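Local coordinates for protein carbohydrate kinase, FGGY (Novosphingobium aromaticivorans, PDB 3H6E) that probably acts as a carbohydrate kinase of the FGGY family, transferring a phosphate group to a sugar or related substrate, at residues L17-S21 with W56-L61. Residues are numbered along the deposited sequence; the frame is centred on the assembly and turned at random.
Sequences LSKVS and WLLDVL
Val-20 and Trp-56 carry most of the apolar contact between the strand and the helix. With CG of Trp-56 anti to its own N (chi1 169°), the indole is carried across from the helix toward the strand, where CH2 and CZ3 of its benzo end meet Ser-18 and Val-20; the valine and the indole pass one another, pointing opposite ways. Val-20 CG2 sits 3.5 Å from Trp-56 CH2, almost equally near CZ3, and approaches the ring obliquely. That methyl also meets Val-60 tip to tip, with Val-20 CG2 3.8 Å from Val-60 CG1. Val-60 CG2 packs against CB and CG1 of Val-20, while Val-60 CG1 stands 4.3 Å above the plane of the Trp-56 ring, over its centre, so the three side chains form one small cluster. Leu-61 CD2 adds a looser touch on Val-20 CG1 at 4.4 Å.

The setting is the six-stranded mixed sheet of the N-terminal half, in the actin-like ATPase fold to which FGGY kinases belong. Helix 50-63 lies over one face of it, its segment 56-61 running at 22° to strand segment 17-21, the axes 9.7 Å apart. Lys-19 and Ser-21 turn to the other face, and Ile-11 of the neighbouring strand 9-13 touches both Val-20 and Leu-57.

Polar atoms meet the indole by van der Waals contact: Ser-18 O lies 3.4 Å from Trp-56 CH2, again obliquely to the ring, and Ser-18 OG lies 3.8 Å from Trp-56 CZ3. The buried hydroxyl is hydrogen-bonded to Arg-35 O on strand 29-36. An alanine in place of Trp-56 would remove the indole and is likely to open a gap between Ser-18 and the helix, leaving Val-20 CG2 and Val-60 CG1 without the ring they pack on.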
# COMPACT_ATOMS: atom_id res chain seq x y z
N LEU A 17 -3.13 -6.57 -10.98
CA LEU A 17 -4.06 -6.00 -11.96
C LEU A 17 -3.57 -4.68 -12.52
O LEU A 17 -3.15 -3.80 -11.78
CB LEU A 17 -5.46 -5.82 -11.35
CG LEU A 17 -6.27 -7.09 -11.07
CD1 LEU A 17 -7.62 -6.75 -10.46
CD2 LEU A 17 -6.44 -7.90 -12.35
N SER A 18 -3.63 -4.55 -13.84
CA SER A 18 -3.35 -3.28 -14.50
C SER A 18 -4.65 -2.68 -15.03
O SER A 18 -5.38 -3.32 -15.79
CB SER A 18 -2.33 -3.46 -15.63
OG SER A 18 -2.69 -4.53 -16.49
N LYS A 19 -4.93 -1.45 -14.62
CA LYS A 19 -6.20 -0.80 -14.94
C LYS A 19 -5.97 0.55 -15.61
O LYS A 19 -5.22 1.38 -15.11
CB LYS A 19 -7.03 -0.60 -13.67
CG LYS A 19 -6.93 -1.74 -12.67
CD LYS A 19 -7.92 -1.55 -11.53
CE LYS A 19 -8.05 -2.82 -10.69
NZ LYS A 19 -9.16 -2.74 -9.70
N VAL A 20 -6.63 0.76 -16.74
CA VAL A 20 -6.66 2.07 -17.38
C VAL A 20 -8.07 2.63 -17.25
O VAL A 20 -9.05 1.94 -17.50
CB VAL A 20 -6.24 2.00 -18.85
CG1 VAL A 20 -6.24 3.40 -19.46
CG2 VAL A 20 -4.87 1.35 -18.98
N SER A 21 -8.16 3.90 -16.85
CA SER A 21 -9.45 4.48 -16.52
C SER A 21 -9.65 5.89 -17.07
O SER A 21 -8.73 6.71 -17.06
CB SER A 21 -9.64 4.48 -15.00
OG SER A 21 -8.52 5.05 -14.34
N TRP A 56 -0.49 -3.21 -24.70
CA TRP A 56 -1.88 -3.24 -24.26
C TRP A 56 -2.42 -1.84 -23.99
O TRP A 56 -3.55 -1.52 -24.34
CB TRP A 56 -2.06 -4.10 -23.01
CG TRP A 56 -3.41 -3.94 -22.36
CD1 TRP A 56 -4.60 -4.44 -22.82
CD2 TRP A 56 -3.71 -3.24 -21.14
NE1 TRP A 56 -5.62 -4.09 -21.96
CE2 TRP A 56 -5.10 -3.36 -20.92
CE3 TRP A 56 -2.94 -2.53 -20.21
CZ2 TRP A 56 -5.74 -2.79 -19.82
CZ3 TRP A 56 -3.58 -1.97 -19.11
CH2 TRP A 56 -4.96 -2.11 -18.93
N LEU A 57 -1.60 -1.01 -23.36
CA LEU A 57 -2.07 0.30 -22.91
C LEU A 57 -1.96 1.39 -23.98
O LEU A 57 -2.46 2.49 -23.80
CB LEU A 57 -1.38 0.71 -21.60
CG LEU A 57 -0.19 1.67 -21.59
CD1 LEU A 57 -0.68 3.10 -21.41
CD2 LEU A 57 0.76 1.29 -20.46
N LEU A 58 -1.31 1.07 -25.10
CA LEU A 58 -1.37 1.94 -26.27
C LEU A 58 -2.63 1.63 -27.07
O LEU A 58 -3.15 2.49 -27.78
CB LEU A 58 -0.12 1.81 -27.13
CG LEU A 58 1.04 2.74 -26.74
CD1 LEU A 58 2.18 2.63 -27.74
CD2 LEU A 58 0.56 4.18 -26.62
N ASP A 59 -3.11 0.40 -26.95
CA ASP A 59 -4.38 -0.00 -27.53
C ASP A 59 -5.52 0.72 -26.83
O ASP A 59 -6.24 1.51 -27.44
CB ASP A 59 -4.60 -1.51 -27.38
CG ASP A 59 -3.66 -2.33 -28.23
OD1 ASP A 59 -3.08 -1.77 -29.18
OD2 ASP A 59 -3.50 -3.54 -27.94
N VAL A 60 -5.66 0.45 -25.54
CA VAL A 60 -6.75 1.01 -24.75
C VAL A 60 -6.75 2.54 -24.77
O VAL A 60 -7.81 3.17 -24.74
CB VAL A 60 -6.72 0.49 -23.30
CG1 VAL A 60 -5.33 0.60 -22.72
CG2 VAL A 60 -7.73 1.23 -22.43
N LEU A 61 -5.56 3.14 -24.83
CA LEU A 61 -5.45 4.59 -24.93
C LEU A 61 -6.05 5.09 -26.24
O LEU A 61 -6.64 6.17 -26.29
CB LEU A 61 -3.99 5.04 -24.82
CG LEU A 61 -3.41 5.20 -23.42
CD1 LEU A 61 -2.06 5.88 -23.49
CD2 LEU A 61 -4.35 5.99 -22.53